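Local coordinates for ABC transporter, periplasmic substrate-binding protein (Vibrio cholerae O1 biovar eltor, PDB 1TWY), which probably binds phosphate in the periplasm and delivers it to an ABC-type uptake transporter, at residues 40-45 and 239-244; 46-51 and 256-261. All blocks are in the same frame, centred on the assembly; numbering follows the deposited sequence.

Contacts 1 and 2 lie in the same lobe of a periplasmic binding protein fold, their centres about 10 Å apart. Both use helix 36-52: its 40-45 part faces strand 236-243 in contact 1, and its next turns, 46-51, meet helix 250-260 in contact 2. Strand 236-243 and helix 250-260 follow each other in the chain, so an early helix packs on two late elements in succession. The contacts also touch each other. Met42 SE lies 3.9 Å from Leu259 CD2, and Leu45 CD1 lies 3.9 Å from the same Leu259 CD2. Together they join the N-terminal part of the chain to its C-terminal part within one lobe.

Contact 1. Residues 40-45 and 239-244; sequences RIMDVL and FLILHY
Met42, present as selenomethionine, and Ile241 meet tip to tip at the closest point between helix segment 40-45 and strand segment 239-244. Met42 CE stands 3.7 Å from Ile241 CD1. The Met42 chain leaves the helix with CG anti to the backbone N (chi1 -174°). It then bends at chi2 and chi3, which turns the terminal methyl to the strand. On Ile241, CG1 lies anti to the carbonyl carbon (chi1 -55°) and carries CD1 out to the helix.

The second touch is looser. Ile41 CG2 approaches Phe239 CE2 at 4.2 Å and comes obliquely to the ring. The other branch of Ile41, ending in CD1, turns off from the strand. The backbones stay well apart: the nearest CA atoms, those of Ile41 and Phe239, are 9.9 Å from each other. No hydrogen bond joins the two segments, and the summed buried surface is 104 Å². All four touching residues are buried and apolar. By contrast, Arg40 and Asp43 belong to the exposed side of the helix and do not touch the strand.

Phe239 and Ile241, two residues apart on the strand, both point to the helix. This is a helix laid over a sheet, as in the alpha/beta lobes of periplasmic binding proteins. Tyr273 fills in beside the looser end, touching Ile41 and meeting the Phe239 ring. Met81 of strand 79-82 also touches Met42. Strand 236-243 runs antiparallel to both of its sheet neighbours, strands 79-82 and 96-109, beneath helix 36-52.

Contact 2. Residues 46-51 and 256-261; sequences AEKYNQ and IAFLKS
Tyr49 and Phe258 both hold CG anti to the backbone N, with chi1 177° and 166°, and these torsions send each side chain from its own helix toward the other. The two side chains pass side by side, running opposite ways. Tyr49 CB comes over one face of the Phe258 ring, 4.1 Å from its centroid, and makes a CH-pi contact. Farther along, Tyr49 CD1 reaches Phe258 CG at 3.6 Å. The two ring planes are inclined at 54°, so the aromatic pair is oblique.

Lys48 adds the aliphatic part of its chain. Its CG lies 3.7 Å from Phe258 CZ, and the lysine chain runs roughly perpendicular to the Phe258 side chain. Beyond CG the lysine bends away from helix 250-260.

This is apolar helix-helix packing on the outer layer of one alpha/beta lobe of the binding-protein fold. Phe258 also touches Leu45 and Gln52, so its side chain meets residues from about two turns of helix 36-52. Tyr49 has further ring partners: it stacks with His53 and meets Phe255 edge-to-face.

Just after Phe258 the chain turns into helix 262-270. Ser261 is the N-cap of that helix, and its OG makes a weak hydrogen bond with Ala264 N. The same OG donates to Phe258 O at 2.7 Å, coming in to a lone pair within the plane of the carbonyl. Ser261 N bonds to Phe258 O as well, at 3.0 Å, so this oxygen takes two donors.

Contact 1. Residues 40-45 and 239-244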
ATOM      1  N   ARG A  40       7.576   7.175  -3.413  1.00 25.51           N
ATOM      2  CA  ARG A  40       6.766   8.446  -3.516  1.00 24.47           C
ATOM      3  C   ARG A  40       7.145   9.333  -2.288  1.00 22.50           C
ATOM      4  O   ARG A  40       7.665  10.433  -2.416  1.00 31.25           O
ATOM      5  CB  ARG A  40       5.265   8.092  -3.509  1.00 28.12           C
ATOM      6  CG  ARG A  40       4.835   7.242  -4.762  1.00 39.53           C
ATOM      7  CD  ARG A  40       3.311   7.253  -5.037  1.00 42.41           C
ATOM      8  NE  ARG A  40       2.844   8.638  -5.078  1.00 52.26           N
ATOM      9  CZ  ARG A  40       1.854   9.139  -4.347  1.00 58.66           C
ATOM     10  NH1 ARG A  40       1.181   8.384  -3.473  1.00 60.89           N
ATOM     11  NH2 ARG A  40       1.538  10.419  -4.491  1.00 56.42           N
ATOM     12  N   ILE A  41       7.141   8.773  -1.099  1.00 21.33           N
ATOM     13  CA  ILE A  41       7.517   9.592   0.081  1.00 22.96           C
ATOM     14  C   ILE A  41       9.015   9.659   0.261  1.00 25.13           C
ATOM     15  O   ILE A  41       9.543  10.672   0.654  1.00 20.35           O
ATOM     16  CB  ILE A  41       6.764   9.126   1.333  1.00 23.93           C
ATOM     17  CG1 ILE A  41       6.926  10.077   2.521  1.00 23.65           C
ATOM     18  CG2 ILE A  41       7.182   7.686   1.803  1.00 20.44           C
ATOM     19  CD1 ILE A  41       6.407  11.590   2.243  1.00 28.87           C
HETATM   20  N   MSE A  42       9.741   8.603  -0.170  1.00 21.71           N
HETATM   21  CA  MSE A  42      11.193   8.652   0.003  1.00 18.13           C
HETATM   22  C   MSE A  42      11.855   9.719  -0.826  1.00 18.41           C
HETATM   23  O   MSE A  42      12.843  10.314  -0.422  1.00 23.16           O
HETATM   24  CB  MSE A  42      11.892   7.272  -0.208  1.00 16.88           C
HETATM   25  CG  MSE A  42      13.306   7.156   0.065  1.00 16.41           C
HETATM   26 SE   MSE A  42      13.582   7.427   2.029  1.00 27.36          SE
HETATM   27  CE  MSE A  42      12.485   6.014   2.753  1.00 22.14           C
ATOM     28  N   ASP A  43      11.274   9.961  -2.008  1.00 22.71           N
ATOM     29  CA  ASP A  43      11.795  11.042  -2.817  1.00 23.71           C
ATOM     30  C   ASP A  43      11.798  12.417  -2.072  1.00 27.11           C
ATOM     31  O   ASP A  43      12.758  13.172  -2.065  1.00 26.35           O
ATOM     32  CB  ASP A  43      10.924  11.194  -4.051  1.00 25.19           C
ATOM     33  CG  ASP A  43      11.265  10.211  -5.184  1.00 27.55           C
ATOM     34  OD1 ASP A  43      12.347   9.546  -5.169  1.00 27.32           O
ATOM     35  OD2 ASP A  43      10.379   9.953  -5.973  1.00 29.63           O
ATOM     36  N   VAL A  44      10.720  12.674  -1.378  1.00 25.06           N
ATOM     37  CA  VAL A  44      10.678  13.872  -0.499  1.00 23.40           C
ATOM     38  C   VAL A  44      11.641  13.837   0.679  1.00 26.82           C
ATOM     39  O   VAL A  44      12.317  14.833   0.978  1.00 27.51           O
ATOM     40  CB  VAL A  44       9.305  14.039   0.060  1.00 22.10           C
ATOM     41  CG1 VAL A  44       9.223  15.336   0.898  1.00 28.31           C
ATOM     42  CG2 VAL A  44       8.231  14.139  -1.085  1.00 25.23           C
ATOM     43  N   LEU A  45      11.757  12.710   1.336  1.00 22.53           N
ATOM     44  CA  LEU A  45      12.634  12.615   2.495  1.00 23.96           C
ATOM     45  C   LEU A  45      14.075  12.829   2.057  1.00 24.99           C
ATOM     46  O   LEU A  45      14.867  13.434   2.752  1.00 28.29           O
ATOM     47  CB  LEU A  45      12.428  11.276   3.215  1.00 22.62           C
ATOM     48  CG  LEU A  45      11.026  11.109   3.744  1.00 22.19           C
ATOM     49  CD1 LEU A  45      10.825   9.709   4.226  1.00 23.56           C
ATOM     50  CD2 LEU A  45      10.837  12.123   4.975  1.00 24.97           C
ATOM     51  N   PHE A 239       5.127   0.339   5.264  1.00 16.58           N
ATOM     52  CA  PHE A 239       6.279   0.771   4.508  1.00 15.80           C
ATOM     53  C   PHE A 239       7.474   0.409   5.394  1.00 19.30           C
ATOM     54  O   PHE A 239       7.634   1.012   6.431  1.00 19.24           O
ATOM     55  CB  PHE A 239       6.265   2.249   4.302  1.00 17.16           C
ATOM     56  CG  PHE A 239       5.258   2.745   3.229  1.00 14.25           C
ATOM     57  CD1 PHE A 239       4.425   1.862   2.590  1.00 16.86           C
ATOM     58  CD2 PHE A 239       5.255   4.056   2.847  1.00 17.66           C
ATOM     59  CE1 PHE A 239       3.571   2.305   1.565  1.00 18.41           C
ATOM     60  CE2 PHE A 239       4.419   4.515   1.847  1.00 19.23           C
ATOM     61  CZ  PHE A 239       3.570   3.633   1.222  1.00 18.10           C
ATOM     62  N   LEU A 240       8.232  -0.629   5.050  1.00 16.89           N
ATOM     63  CA  LEU A 240       9.406  -1.065   5.790  1.00 15.81           C
ATOM     64  C   LEU A 240      10.654  -0.598   5.182  1.00 16.90           C
ATOM     65  O   LEU A 240      10.875  -0.455   3.942  1.00 19.06           O
ATOM     66  CB  LEU A 240       9.438  -2.588   5.825  1.00 16.95           C
ATOM     67  CG  LEU A 240       8.247  -3.329   6.393  1.00 21.48           C
ATOM     68  CD1 LEU A 240       8.593  -4.792   6.407  1.00 23.64           C
ATOM     69  CD2 LEU A 240       7.872  -2.793   7.858  1.00 21.72           C
ATOM     70  N   ILE A 241      11.625  -0.354   6.042  1.00 16.14           N
ATOM     71  CA  ILE A 241      12.975   0.022   5.714  1.00 16.83           C
ATOM     72  C   ILE A 241      13.903  -1.108   6.273  1.00 16.36           C
ATOM     73  O   ILE A 241      13.802  -1.454   7.449  1.00 19.19           O
ATOM     74  CB  ILE A 241      13.365   1.315   6.373  1.00 15.08           C
ATOM     75  CG1 ILE A 241      12.357   2.474   6.019  1.00 17.29           C
ATOM     76  CG2 ILE A 241      14.748   1.725   5.964  1.00 20.96           C
ATOM     77  CD1 ILE A 241      12.346   2.805   4.595  1.00 21.22           C
ATOM     78  N   LEU A 242      14.715  -1.632   5.366  1.00 17.18           N
ATOM     79  CA  LEU A 242      15.617  -2.778   5.621  1.00 19.46           C
ATOM     80  C   LEU A 242      17.049  -2.300   5.438  1.00 16.95           C
ATOM     81  O   LEU A 242      17.406  -1.623   4.498  1.00 17.61           O
ATOM     82  CB  LEU A 242      15.358  -3.912   4.644  1.00 20.69           C
ATOM     83  CG  LEU A 242      14.089  -4.738   4.695  1.00 29.17           C
ATOM     84  CD1 LEU A 242      12.907  -3.971   4.557  1.00 25.90           C
ATOM     85  CD2 LEU A 242      14.097  -5.691   3.492  1.00 35.39           C
ATOM     86  N   HIS A 243      17.942  -2.762   6.333  1.00 18.62           N
ATOM     87  CA  HIS A 243      19.371  -2.387   6.240  1.00 20.93           C
ATOM     88  C   HIS A 243      20.146  -3.287   7.191  1.00 23.29           C
ATOM     89  O   HIS A 243      19.544  -3.973   7.969  1.00 20.15           O
ATOM     90  CB  HIS A 243      19.631  -0.927   6.562  1.00 22.94           C
ATOM     91  CG  HIS A 243      19.449  -0.590   7.997  1.00 24.70           C
ATOM     92  ND1 HIS A 243      18.258  -0.791   8.666  1.00 35.95           N
ATOM     93  CD2 HIS A 243      20.328  -0.108   8.910  1.00 33.11           C
ATOM     94  CE1 HIS A 243      18.402  -0.417   9.927  1.00 42.23           C
ATOM     95  NE2 HIS A 243      19.645   0.001  10.098  1.00 33.93           N
ATOM     96  N   TYR A 244      21.456  -3.350   7.028  1.00 29.75           N
ATOM     97  CA  TYR A 244      22.298  -4.214   7.916  1.00 30.50           C
ATOM     98  C   TYR A 244      22.839  -3.388   9.067  1.00 39.47           C
ATOM     99  O   TYR A 244      23.876  -2.819   8.958  1.00 45.48           O
ATOM    100  CB  TYR A 244      23.425  -4.792   7.113  1.00 28.69           C
ATOM    101  CG  TYR A 244      22.942  -5.737   6.111  1.00 25.14           C
ATOM    102  CD1 TYR A 244      22.390  -6.952   6.482  1.00 27.38           C
ATOM    103  CD2 TYR A 244      22.914  -5.400   4.758  1.00 29.55           C
ATOM    104  CE1 TYR A 244      21.891  -7.853   5.578  1.00 24.56           C
ATOM    105  CE2 TYR A 244      22.475  -6.310   3.835  1.00 25.19           C
ATOM    106  CZ  TYR A 244      21.941  -7.524   4.226  1.00 25.44           C
ATOM    107  OH  TYR A 244      21.428  -8.557   3.464  1.00 30.67           O
TER

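Contact 2. Residues 46-51 and 256-261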
ATOM      1  N   ALA A  46      14.432  12.195   0.951  1.00 24.42           N
ATOM      2  CA  ALA A  46      15.789  12.261   0.425  1.00 26.00           C
ATOM      3  C   ALA A  46      16.145  13.747   0.083  1.00 33.28           C
ATOM      4  O   ALA A  46      17.185  14.264   0.512  1.00 33.81           O
ATOM      5  CB  ALA A  46      15.944  11.406  -0.818  1.00 27.16           C
ATOM      6  N   GLU A  47      15.273  14.393  -0.684  1.00 34.94           N
ATOM      7  CA  GLU A  47      15.515  15.798  -1.058  1.00 39.60           C
ATOM      8  C   GLU A  47      15.684  16.656   0.217  1.00 36.40           C
ATOM      9  O   GLU A  47      16.600  17.462   0.310  1.00 35.78           O
ATOM     10  CB  GLU A  47      14.412  16.317  -2.004  1.00 39.67           C
ATOM     11  CG  GLU A  47      14.498  17.818  -2.344  1.00 49.69           C
ATOM     12  CD  GLU A  47      13.877  18.159  -3.711  1.00 64.53           C
ATOM     13  OE1 GLU A  47      14.147  17.446  -4.733  1.00 66.51           O
ATOM     14  OE2 GLU A  47      13.098  19.142  -3.771  1.00 66.36           O
ATOM     15  N   LYS A  48      14.882  16.423   1.256  1.00 35.02           N
ATOM     16  CA  LYS A  48      15.091  17.085   2.533  1.00 36.72           C
ATOM     17  C   LYS A  48      16.474  16.790   3.131  1.00 38.21           C
ATOM     18  O   LYS A  48      17.158  17.688   3.619  1.00 39.20           O
ATOM     19  CB  LYS A  48      13.949  16.739   3.512  1.00 35.80           C
ATOM     20  CG  LYS A  48      14.108  17.057   5.020  1.00 44.45           C
ATOM     21  CD  LYS A  48      14.055  18.561   5.375  1.00 55.13           C
ATOM     22  CE  LYS A  48      13.402  18.807   6.731  1.00 51.92           C
ATOM     23  NZ  LYS A  48      11.976  19.268   6.552  1.00 58.54           N
ATOM     24  N   TYR A  49      16.879  15.530   3.145  1.00 37.64           N
ATOM     25  CA  TYR A  49      18.117  15.192   3.829  1.00 35.23           C
ATOM     26  C   TYR A  49      19.316  15.813   3.064  1.00 39.55           C
ATOM     27  O   TYR A  49      20.315  16.200   3.702  1.00 39.13           O
ATOM     28  CB  TYR A  49      18.250  13.677   3.924  1.00 35.51           C
ATOM     29  CG  TYR A  49      19.532  13.135   4.556  1.00 27.23           C
ATOM     30  CD1 TYR A  49      19.616  12.958   5.900  1.00 28.14           C
ATOM     31  CD2 TYR A  49      20.607  12.766   3.774  1.00 27.74           C
ATOM     32  CE1 TYR A  49      20.729  12.417   6.478  1.00 27.96           C
ATOM     33  CE2 TYR A  49      21.782  12.258   4.358  1.00 32.09           C
ATOM     34  CZ  TYR A  49      21.803  12.050   5.702  1.00 27.94           C
ATOM     35  OH  TYR A  49      22.927  11.534   6.329  1.00 39.43           O
ATOM     36  N   ASN A  50      19.181  15.927   1.740  1.00 41.25           N
ATOM     37  CA  ASN A  50      20.223  16.462   0.840  1.00 48.06           C
ATOM     38  C   ASN A  50      20.435  17.966   1.071  1.00 52.58           C
ATOM     39  O   ASN A  50      21.567  18.410   1.185  1.00 55.53           O
ATOM     40  CB  ASN A  50      19.922  16.103  -0.644  1.00 46.55           C
ATOM     41  CG  ASN A  50      20.177  14.626  -0.955  1.00 51.13           C
ATOM     42  OD1 ASN A  50      19.489  13.981  -1.775  1.00 54.24           O
ATOM     43  ND2 ASN A  50      21.168  14.064  -0.260  1.00 56.35           N
ATOM     44  N   GLN A  51      19.356  18.735   1.206  1.00 57.01           N
ATOM     45  CA  GLN A  51      19.450  20.122   1.690  1.00 58.99           C
ATOM     46  C   GLN A  51      20.423  20.277   2.884  1.00 58.00           C
ATOM     47  O   GLN A  51      21.270  21.171   2.887  1.00 59.85           O
ATOM     48  CB  GLN A  51      18.057  20.673   2.079  1.00 62.49           C
ATOM     49  CG  GLN A  51      17.935  21.183   3.566  1.00 62.48           C
ATOM     50  CD  GLN A  51      16.517  21.621   3.976  1.00 65.80           C
ATOM     51  OE1 GLN A  51      15.561  21.488   3.197  1.00 64.94           O
ATOM     52  NE2 GLN A  51      16.386  22.146   5.210  1.00 60.38           N
ATOM     53  N   ILE A 256      19.480   6.593   8.083  1.00 24.00           N
ATOM     54  CA  ILE A 256      18.527   5.812   8.893  1.00 23.29           C
ATOM     55  C   ILE A 256      18.052   6.581  10.129  1.00 23.10           C
ATOM     56  O   ILE A 256      16.811   6.739  10.386  1.00 23.04           O
ATOM     57  CB  ILE A 256      19.126   4.450   9.292  1.00 22.19           C
ATOM     58  CG1 ILE A 256      19.424   3.595   8.058  1.00 22.57           C
ATOM     59  CG2 ILE A 256      18.194   3.670  10.238  1.00 23.89           C
ATOM     60  CD1 ILE A 256      18.178   2.913   7.466  1.00 29.52           C
ATOM     61  N   ALA A 257      18.993   7.172  10.877  1.00 25.00           N
ATOM     62  CA  ALA A 257      18.580   8.108  11.917  1.00 24.99           C
ATOM     63  C   ALA A 257      17.607   9.236  11.557  1.00 24.60           C
ATOM     64  O   ALA A 257      16.624   9.501  12.267  1.00 24.98           O
ATOM     65  CB  ALA A 257      19.863   8.792  12.612  1.00 21.15           C
ATOM     66  N   PHE A 258      17.912   9.898  10.479  1.00 24.42           N
ATOM     67  CA  PHE A 258      17.020  10.910   9.952  1.00 24.59           C
ATOM     68  C   PHE A 258      15.584  10.352   9.672  1.00 20.85           C
ATOM     69  O   PHE A 258      14.595  11.010   9.894  1.00 19.41           O
ATOM     70  CB  PHE A 258      17.593  11.465   8.658  1.00 19.87           C
ATOM     71  CG  PHE A 258      16.617  12.257   7.854  1.00 22.28           C
ATOM     72  CD1 PHE A 258      16.237  13.484   8.234  1.00 26.89           C
ATOM     73  CD2 PHE A 258      16.044  11.694   6.657  1.00 23.97           C
ATOM     74  CE1 PHE A 258      15.344  14.196   7.499  1.00 27.25           C
ATOM     75  CE2 PHE A 258      15.165  12.415   5.912  1.00 28.92           C
ATOM     76  CZ  PHE A 258      14.829  13.666   6.291  1.00 31.66           C
ATOM     77  N   LEU A 259      15.501   9.102   9.173  1.00 21.50           N
ATOM     78  CA  LEU A 259      14.227   8.512   8.842  1.00 20.25           C
ATOM     79  C   LEU A 259      13.398   8.280  10.071  1.00 22.23           C
ATOM     80  O   LEU A 259      12.196   8.221  10.025  1.00 24.86           O
ATOM     81  CB  LEU A 259      14.343   7.207   8.018  1.00 19.48           C
ATOM     82  CG  LEU A 259      14.898   7.328   6.628  1.00 19.98           C
ATOM     83  CD1 LEU A 259      15.037   5.931   5.976  1.00 24.62           C
ATOM     84  CD2 LEU A 259      14.010   8.218   5.807  1.00 18.75           C
ATOM     85  N   LYS A 260      14.064   8.240  11.220  1.00 22.50           N
ATOM     86  CA  LYS A 260      13.455   8.042  12.505  1.00 18.29           C
ATOM     87  C   LYS A 260      13.201   9.325  13.311  1.00 20.88           C
ATOM     88  O   LYS A 260      12.554   9.315  14.320  1.00 24.97           O
ATOM     89  CB  LYS A 260      14.401   7.157  13.278  1.00 22.88           C
ATOM     90  CG  LYS A 260      14.466   5.679  12.735  1.00 26.69           C
ATOM     91  CD  LYS A 260      15.266   4.773  13.690  1.00 26.17           C
ATOM     92  CE  LYS A 260      15.439   3.452  12.961  1.00 28.10           C
ATOM     93  NZ  LYS A 260      16.061   2.414  13.815  1.00 28.73           N
ATOM     94  N   SER A 261      13.617  10.431  12.721  1.00 19.39           N
ATOM     95  CA  SER A 261      13.562  11.746  13.323  1.00 21.26           C
ATOM     96  C   SER A 261      12.170  12.416  13.167  1.00 22.83           C
ATOM     97  O   SER A 261      11.338  12.134  12.270  1.00 21.36           O
ATOM     98  CB  SER A 261      14.600  12.632  12.659  1.00 21.57           C
ATOM     99  OG  SER A 261      14.219  13.214  11.416  1.00 26.27           O
TER